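Local atomic coordinates of CHAD domain protein (Streptomyces chartreusis, PDB entry 6RN5), a protein that probably binds polyphosphate through its CHAD domain, a helical fold that also binds copper ions. Residues A93-T98 with S201-I206; A100-Y105 with R189-A194. One frame throughout, in Å; residues are numbered along the deposited sequence.

Contact 1. Residues A93-T98 with S201-I206; sequences AWVSGT and SRFHAI
The carbonyl oxygen of W94, whose indole meets R202 across the contact, accepts two donors from T98: the hydroxyl OG1 at 2.8 Å and the backbone N, arriving from opposite faces of the carbonyl plane. The same OG1 also lies over one face of the W94 ring, displaced toward the rim. R202 covers the other face. Its guanidinium lies nearly flat on the indole, with planes 11° apart, and its CZ sits 3.5 Å from the centroid of the W94 five-membered ring, a cation-pi geometry. Further back along the chain, R202 CD stands 3.6 Å from the centroid of the six-membered ring of W94, almost on the ring normal, as a CH-pi contact. The indole comes to this place because W94 CG is anti to the backbone N (chi1 171°), while the R202 chain is extended from CG to NE and so runs over both rings. A salt bridge from R202 NE to E91 holds the guanidinium at its chain side. In the all-helical CHAD domain the contact joins helix 82-120 to the start of helix 201-213, with short-segment axes 10.9 Å apart and inclined at 120°. At the rim of the indole the contact turns apolar: W94 CZ3 approaches F203 CB at 4.1 Å, near the plane of the phenyl ring, and V95 CG2 reaches I206 CG2 at 3.8 Å and F203 CD1 at 4.1 Å. An alanine in place of W94 would remove the surface under R202, leaving the guanidinium, still paired with E91, without its flat support and probably less firmly oriented, and would probably open a gap beside F203 CB.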
ATOM      1  N   ALA A  93     -12.382 -10.132  33.715  1.00 39.59           N
ATOM      2  CA  ALA A  93     -11.586 -10.109  32.483  1.00 43.08           C
ATOM      3  C   ALA A  93     -11.658 -11.472  31.773  1.00 43.83           C
ATOM      4  O   ALA A  93     -11.847 -11.558  30.536  1.00 39.74           O
ATOM      5  CB  ALA A  93     -10.137  -9.762  32.805  1.00 42.04           C
ATOM      6  N   TRP A  94     -11.499 -12.537  32.555  1.00 40.73           N
ATOM      7  CA  TRP A  94     -11.682 -13.867  32.010  1.00 38.77           C
ATOM      8  C   TRP A  94     -13.087 -13.971  31.354  1.00 38.02           C
ATOM      9  O   TRP A  94     -13.234 -14.476  30.265  1.00 37.01           O
ATOM     10  CB  TRP A  94     -11.437 -14.932  33.073  1.00 41.49           C
ATOM     11  CG  TRP A  94     -11.823 -16.297  32.588  1.00 47.95           C
ATOM     12  CD1 TRP A  94     -11.142 -17.070  31.692  1.00 49.35           C
ATOM     13  CD2 TRP A  94     -12.997 -17.042  32.951  1.00 46.98           C
ATOM     14  NE1 TRP A  94     -11.840 -18.233  31.449  1.00 49.70           N
ATOM     15  CE2 TRP A  94     -12.969 -18.250  32.225  1.00 50.34           C
ATOM     16  CE3 TRP A  94     -14.075 -16.798  33.805  1.00 44.58           C
ATOM     17  CZ2 TRP A  94     -13.981 -19.218  32.339  1.00 48.16           C
ATOM     18  CZ3 TRP A  94     -15.073 -17.756  33.921  1.00 44.58           C
ATOM     19  CH2 TRP A  94     -15.023 -18.945  33.200  1.00 43.82           C
ATOM     20  N   VAL A  95     -14.115 -13.435  31.979  1.00 37.78           N
ATOM     21  CA  VAL A  95     -15.441 -13.567  31.401  1.00 37.78           C
ATOM     22  C   VAL A  95     -15.555 -12.806  30.081  1.00 38.63           C
ATOM     23  O   VAL A  95     -16.105 -13.329  29.083  1.00 38.77           O
ATOM     24  CB  VAL A  95     -16.540 -13.050  32.356  1.00 38.60           C
ATOM     25  CG1 VAL A  95     -17.876 -12.919  31.618  1.00 37.34           C
ATOM     26  CG2 VAL A  95     -16.678 -13.948  33.590  1.00 40.88           C
ATOM     27  N   SER A  96     -15.171 -11.525  30.089  1.00 39.06           N
ATOM     28  CA  SER A  96     -15.424 -10.691  28.910  1.00 41.29           C
ATOM     29  C   SER A  96     -14.562 -11.166  27.717  1.00 36.34           C
ATOM     30  O   SER A  96     -15.039 -11.173  26.583  1.00 38.14           O
ATOM     31  CB  SER A  96     -15.199  -9.214  29.213  1.00 45.02           C
ATOM     32  OG  SER A  96     -13.853  -9.045  29.526  1.00 46.34           O
ATOM     33  N   GLY A  97     -13.337 -11.590  27.995  1.00 33.70           N
ATOM     34  CA  GLY A  97     -12.436 -12.167  26.957  1.00 39.70           C
ATOM     35  C   GLY A  97     -12.935 -13.496  26.365  1.00 42.58           C
ATOM     36  O   GLY A  97     -12.917 -13.699  25.154  1.00 39.55           O
ATOM     37  N   THR A  98     -13.438 -14.385  27.224  1.00 40.39           N
ATOM     38  CA  THR A  98     -13.950 -15.652  26.777  1.00 38.59           C
ATOM     39  C   THR A  98     -15.132 -15.443  25.882  1.00 34.57           C
ATOM     40  O   THR A  98     -15.216 -16.028  24.786  1.00 34.37           O
ATOM     41  CB  THR A  98     -14.399 -16.506  27.936  1.00 42.77           C
ATOM     42  OG1 THR A  98     -13.256 -16.832  28.727  1.00 44.18           O
ATOM     43  CG2 THR A  98     -15.088 -17.768  27.410  1.00 44.55           C
ATOM     44  N   SER A 201     -17.979 -23.885  37.010  1.00 34.87           N
ATOM     45  CA  SER A 201     -18.106 -23.464  38.364  1.00 40.24           C
ATOM     46  C   SER A 201     -17.343 -22.136  38.521  1.00 35.36           C
ATOM     47  O   SER A 201     -17.741 -21.279  39.279  1.00 35.11           O
ATOM     48  CB  SER A 201     -17.629 -24.582  39.291  1.00 40.79           C
ATOM     49  OG  SER A 201     -16.236 -24.577  39.274  1.00 48.08           O
ATOM     50  N   ARG A 202     -16.325 -21.915  37.708  1.00 36.76           N
ATOM     51  CA  ARG A 202     -15.621 -20.636  37.724  1.00 36.73           C
ATOM     52  C   ARG A 202     -16.531 -19.508  37.349  1.00 35.40           C
ATOM     53  O   ARG A 202     -16.574 -18.490  38.008  1.00 33.99           O
ATOM     54  CB  ARG A 202     -14.474 -20.637  36.741  1.00 42.74           C
ATOM     55  CG  ARG A 202     -13.482 -19.527  37.035  1.00 44.53           C
ATOM     56  CD  ARG A 202     -12.430 -19.481  35.944  1.00 44.95           C
ATOM     57  NE  ARG A 202     -11.621 -18.286  36.036  1.00 44.16           N
ATOM     58  CZ  ARG A 202     -10.601 -17.976  35.231  1.00 46.66           C
ATOM     59  NH1 ARG A 202     -10.233 -18.774  34.238  1.00 50.06           N
ATOM     60  NH2 ARG A 202      -9.936 -16.848  35.429  1.00 44.81           N
ATOM     61  N   PHE A 203     -17.270 -19.694  36.274  1.00 33.23           N
ATOM     62  CA  PHE A 203     -18.199 -18.696  35.872  1.00 34.21           C
ATOM     63  C   PHE A 203     -19.285 -18.445  36.894  1.00 36.13           C
ATOM     64  O   PHE A 203     -19.655 -17.313  37.135  1.00 36.63           O
ATOM     65  CB  PHE A 203     -18.872 -19.080  34.579  1.00 35.95           C
ATOM     66  CG  PHE A 203     -19.820 -18.040  34.078  1.00 36.91           C
ATOM     67  CD1 PHE A 203     -19.371 -17.002  33.284  1.00 44.01           C
ATOM     68  CD2 PHE A 203     -21.140 -18.091  34.389  1.00 39.30           C
ATOM     69  CE1 PHE A 203     -20.243 -16.020  32.826  1.00 42.56           C
ATOM     70  CE2 PHE A 203     -22.023 -17.126  33.917  1.00 42.82           C
ATOM     71  CZ  PHE A 203     -21.566 -16.089  33.144  1.00 42.96           C
ATOM     72  N   HIS A 204     -19.856 -19.504  37.428  1.00 35.36           N
ATOM     73  CA  HIS A 204     -20.900 -19.376  38.434  1.00 37.80           C
ATOM     74  C   HIS A 204     -20.444 -18.559  39.659  1.00 34.88           C
ATOM     75  O   HIS A 204     -21.198 -17.756  40.183  1.00 34.53           O
ATOM     76  CB  HIS A 204     -21.343 -20.781  38.845  1.00 40.77           C
ATOM     77  CG  HIS A 204     -22.261 -20.821  40.015  1.00 46.32           C
ATOM     78  ND1 HIS A 204     -23.610 -20.518  39.916  1.00 45.92           N
ATOM     79  CD2 HIS A 204     -22.034 -21.150  41.315  1.00 46.36           C
ATOM     80  CE1 HIS A 204     -24.170 -20.660  41.107  1.00 42.15           C
ATOM     81  NE2 HIS A 204     -23.240 -21.067  41.963  1.00 43.97           N
ATOM     82  N   ALA A 205     -19.206 -18.760  40.101  1.00 34.54           N
ATOM     83  CA  ALA A 205     -18.721 -18.072  41.278  1.00 34.20           C
ATOM     84  C   ALA A 205     -18.656 -16.567  40.990  1.00 34.67           C
ATOM     85  O   ALA A 205     -19.087 -15.764  41.823  1.00 33.25           O
ATOM     86  CB  ALA A 205     -17.333 -18.584  41.657  1.00 37.28           C
ATOM     87  N   ILE A 206     -18.112 -16.193  39.819  1.00 32.48           N
ATOM     88  CA  ILE A 206     -17.976 -14.786  39.526  1.00 32.48           C
ATOM     89  C   ILE A 206     -19.353 -14.191  39.269  1.00 32.16           C
ATOM     90  O   ILE A 206     -19.626 -13.111  39.754  1.00 31.08           O
ATOM     91  CB  ILE A 206     -16.971 -14.453  38.407  1.00 35.98           C
ATOM     92  CG1 ILE A 206     -16.916 -12.947  38.167  1.00 36.30           C
ATOM     93  CG2 ILE A 206     -17.342 -15.135  37.098  1.00 36.91           C
ATOM     94  CD1 ILE A 206     -16.475 -12.127  39.366  1.00 39.19           C
TER

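Contact 2. Residues A100-Y105 with R189-A194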
ATOM      1  N   ALA A 100     -15.760 -12.723  24.157  1.00 41.13           N
ATOM      2  CA  ALA A 100     -15.420 -11.917  22.966  1.00 46.98           C
ATOM      3  C   ALA A 100     -14.946 -12.775  21.761  1.00 43.33           C
ATOM      4  O   ALA A 100     -15.150 -12.409  20.602  1.00 38.97           O
ATOM      5  CB  ALA A 100     -14.361 -10.876  23.340  1.00 43.95           C
ATOM      6  N   MET A 101     -14.362 -13.933  22.051  1.00 43.77           N
ATOM      7  CA  MET A 101     -13.566 -14.663  21.057  1.00 42.60           C
ATOM      8  C   MET A 101     -14.328 -15.073  19.811  1.00 40.02           C
ATOM      9  O   MET A 101     -13.902 -14.797  18.685  1.00 35.69           O
ATOM     10  CB  MET A 101     -12.871 -15.833  21.707  1.00 46.94           C
ATOM     11  CG  MET A 101     -11.562 -15.403  22.360  1.00 56.38           C
ATOM     12  SD  MET A 101     -10.097 -15.240  21.263  1.00 68.60           S
ATOM     13  CE  MET A 101     -10.680 -14.483  19.741  1.00 62.24           C
ATOM     14  N   GLU A 102     -15.478 -15.682  19.997  1.00 37.06           N
ATOM     15  CA  GLU A 102     -16.239 -16.111  18.830  1.00 40.65           C
ATOM     16  C   GLU A 102     -16.428 -14.953  17.846  1.00 38.47           C
ATOM     17  O   GLU A 102     -16.077 -15.051  16.674  1.00 36.74           O
ATOM     18  CB  GLU A 102     -17.577 -16.726  19.227  1.00 41.29           C
ATOM     19  CG  GLU A 102     -18.380 -17.174  18.030  1.00 46.87           C
ATOM     20  CD  GLU A 102     -19.738 -17.747  18.386  1.00 50.53           C
ATOM     21  OE1 GLU A 102     -20.104 -17.817  19.596  1.00 50.12           O
ATOM     22  OE2 GLU A 102     -20.427 -18.131  17.430  1.00 50.10           O
ATOM     23  N   HIS A 103     -16.963 -13.854  18.352  1.00 39.70           N
ATOM     24  CA  HIS A 103     -17.221 -12.633  17.576  1.00 41.89           C
ATOM     25  C   HIS A 103     -15.947 -12.056  16.906  1.00 35.08           C
ATOM     26  O   HIS A 103     -15.984 -11.671  15.767  1.00 35.68           O
ATOM     27  CB  HIS A 103     -17.896 -11.574  18.504  1.00 47.31           C
ATOM     28  CG  HIS A 103     -17.735 -10.157  18.044  1.00 54.19           C
ATOM     29  ND1 HIS A 103     -18.517  -9.600  17.046  1.00 59.53           N
ATOM     30  CD2 HIS A 103     -16.873  -9.184  18.438  1.00 64.21           C
ATOM     31  CE1 HIS A 103     -18.140  -8.348  16.848  1.00 62.54           C
ATOM     32  NE2 HIS A 103     -17.151  -8.066  17.685  1.00 61.42           N
ATOM     33  N   ALA A 104     -14.829 -12.001  17.624  1.00 32.07           N
ATOM     34  CA  ALA A 104     -13.615 -11.500  17.045  1.00 33.47           C
ATOM     35  C   ALA A 104     -13.239 -12.308  15.772  1.00 31.57           C
ATOM     36  O   ALA A 104     -12.855 -11.744  14.739  1.00 34.30           O
ATOM     37  CB  ALA A 104     -12.485 -11.496  18.103  1.00 31.83           C
ATOM     38  N   TYR A 105     -13.339 -13.626  15.852  1.00 32.87           N
ATOM     39  CA  TYR A 105     -13.021 -14.492  14.703  1.00 32.89           C
ATOM     40  C   TYR A 105     -14.003 -14.286  13.574  1.00 32.12           C
ATOM     41  O   TYR A 105     -13.591 -14.189  12.378  1.00 29.35           O
ATOM     42  CB  TYR A 105     -12.960 -15.970  15.082  1.00 30.29           C
ATOM     43  CG  TYR A 105     -11.745 -16.312  15.918  1.00 32.62           C
ATOM     44  CD1 TYR A 105     -10.462 -16.062  15.455  1.00 32.88           C
ATOM     45  CD2 TYR A 105     -11.876 -16.921  17.168  1.00 32.81           C
ATOM     46  CE1 TYR A 105      -9.355 -16.379  16.218  1.00 33.94           C
ATOM     47  CE2 TYR A 105     -10.768 -17.235  17.933  1.00 31.17           C
ATOM     48  CZ  TYR A 105      -9.529 -16.952  17.456  1.00 34.20           C
ATOM     49  OH  TYR A 105      -8.434 -17.292  18.190  1.00 39.42           O
ATOM     50  N   ARG A 189     -14.486 -23.457  17.475  1.00 31.27           N
ATOM     51  CA  ARG A 189     -13.765 -23.819  18.700  1.00 32.59           C
ATOM     52  C   ARG A 189     -14.020 -22.824  19.862  1.00 32.90           C
ATOM     53  O   ARG A 189     -14.258 -23.237  21.016  1.00 32.07           O
ATOM     54  CB  ARG A 189     -12.279 -24.010  18.432  1.00 33.57           C
ATOM     55  CG  ARG A 189     -11.462 -24.183  19.681  1.00 35.37           C
ATOM     56  CD  ARG A 189     -10.096 -24.669  19.284  1.00 38.49           C
ATOM     57  NE  ARG A 189      -9.234 -24.776  20.434  1.00 37.58           N
ATOM     58  CZ  ARG A 189      -7.988 -25.229  20.388  1.00 44.66           C
ATOM     59  NH1 ARG A 189      -7.429 -25.597  19.225  1.00 50.93           N
ATOM     60  NH2 ARG A 189      -7.284 -25.303  21.496  1.00 42.48           N
ATOM     61  N   ALA A 190     -13.958 -21.530  19.546  1.00 35.80           N
ATOM     62  CA  ALA A 190     -14.255 -20.453  20.480  1.00 31.29           C
ATOM     63  C   ALA A 190     -15.667 -20.545  21.000  1.00 30.22           C
ATOM     64  O   ALA A 190     -15.909 -20.304  22.183  1.00 28.79           O
ATOM     65  CB  ALA A 190     -14.103 -19.128  19.786  1.00 33.58           C
ATOM     66  N   HIS A 191     -16.619 -20.838  20.098  1.00 30.91           N
ATOM     67  CA  HIS A 191     -18.015 -20.897  20.477  1.00 31.86           C
ATOM     68  C   HIS A 191     -18.214 -21.999  21.525  1.00 35.31           C
ATOM     69  O   HIS A 191     -18.830 -21.773  22.569  1.00 35.08           O
ATOM     70  CB  HIS A 191     -18.889 -21.169  19.256  1.00 36.37           C
ATOM     71  CG  HIS A 191     -20.342 -21.387  19.566  1.00 41.52           C
ATOM     72  ND1 HIS A 191     -21.215 -20.347  19.826  1.00 47.70           N
ATOM     73  CD2 HIS A 191     -21.088 -22.521  19.614  1.00 43.85           C
ATOM     74  CE1 HIS A 191     -22.431 -20.836  20.014  1.00 48.33           C
ATOM     75  NE2 HIS A 191     -22.378 -22.152  19.893  1.00 45.54           N
ATOM     76  N   SER A 192     -17.674 -23.187  21.269  1.00 33.11           N
ATOM     77  CA  SER A 192     -17.894 -24.285  22.191  1.00 36.65           C
ATOM     78  C   SER A 192     -17.117 -24.045  23.505  1.00 36.54           C
ATOM     79  O   SER A 192     -17.691 -24.288  24.593  1.00 33.45           O
ATOM     80  CB  SER A 192     -17.576 -25.648  21.555  1.00 36.80           C
ATOM     81  OG  SER A 192     -16.313 -25.649  20.981  1.00 47.24           O
ATOM     82  N   THR A 193     -15.903 -23.489  23.434  1.00 32.69           N
ATOM     83  CA  THR A 193     -15.132 -23.165  24.662  1.00 35.96           C
ATOM     84  C   THR A 193     -15.881 -22.178  25.546  1.00 39.62           C
ATOM     85  O   THR A 193     -15.922 -22.346  26.762  1.00 40.16           O
ATOM     86  CB  THR A 193     -13.738 -22.627  24.317  1.00 37.71           C
ATOM     87  OG1 THR A 193     -13.127 -23.545  23.432  1.00 37.63           O
ATOM     88  CG2 THR A 193     -12.837 -22.467  25.558  1.00 37.04           C
ATOM     89  N   ALA A 194     -16.553 -21.218  24.910  1.00 40.59           N
ATOM     90  CA  ALA A 194     -17.305 -20.181  25.625  1.00 41.72           C
ATOM     91  C   ALA A 194     -18.547 -20.720  26.292  1.00 40.00           C
ATOM     92  O   ALA A 194     -18.907 -20.281  27.382  1.00 37.25           O
ATOM     93  CB  ALA A 194     -17.693 -19.034  24.689  1.00 39.54           C
TER
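With CG anti to the backbone N (chi1 180°) and the chain extended beyond it, E102 sends its carboxylate out alongside H191, whose ring leaves its own helix by the same kind of anti torsion. The two side chains therefore run side by side in the same direction, and H191 ND1 donates a hydrogen bond to E102 OE1 at 2.8 Å. The bond is fairly straight at the hydrogen, 162°, and OE1 lies close to the imidazole plane, at the ring edge. On the acceptor side the approach is different: the donor stands above the carboxylate plane, and the two flat groups are turned steeply against each other. Donation from ND1 places a proton on that nitrogen, and the neighbouring carboxylate would probably also ease uptake of a second proton by the ring. A long, weak ion pair links E102 OE2 to R187. Next to this polar pair along the helix, the methyl of A190 does the packing. Its CB comes within 3.7 Å of E102 N, 4.0 Å of M101 CB and 4.1 Å of Y105 CD2, the last at the edge of the tyrosine ring. M101 then bends at chi2 and chi3, which takes its end away from the partner helix. The small A190 lets the backbones draw close, with its CA 5.1 Å from that of E102 and the axes of the short segments 8.1 Å apart. With 167° between their directions, segments 100-105 and 189-194 make a close, nearly antiparallel pairing of helix 82-120 with helix 170-198, an arrangement in keeping with the helical bundle architecture of CHAD domains.

Both contacts use helix 82-120, contact 1 roughly a third of the way along it and contact 2 about two turns further on; their other partners, helices 201-213 and 170-198, follow each other in the chain. Contact 1 is largely buried, and contact 2 lies at the surface. In contact 1 the apolar side chains of V95, F203 and I206 are buried, while the cation-pi stack carries the exposed R202 at its margin, and the axes are widely spaced and steeply crossed; 100-105 and 189-194 instead run almost antiparallel, close enough for a methyl to touch backbone, with a histidine-carboxylate bond that uses the exposed H191. The two regions touch, T98 CG2 lying 3.7 Å from A194 CA.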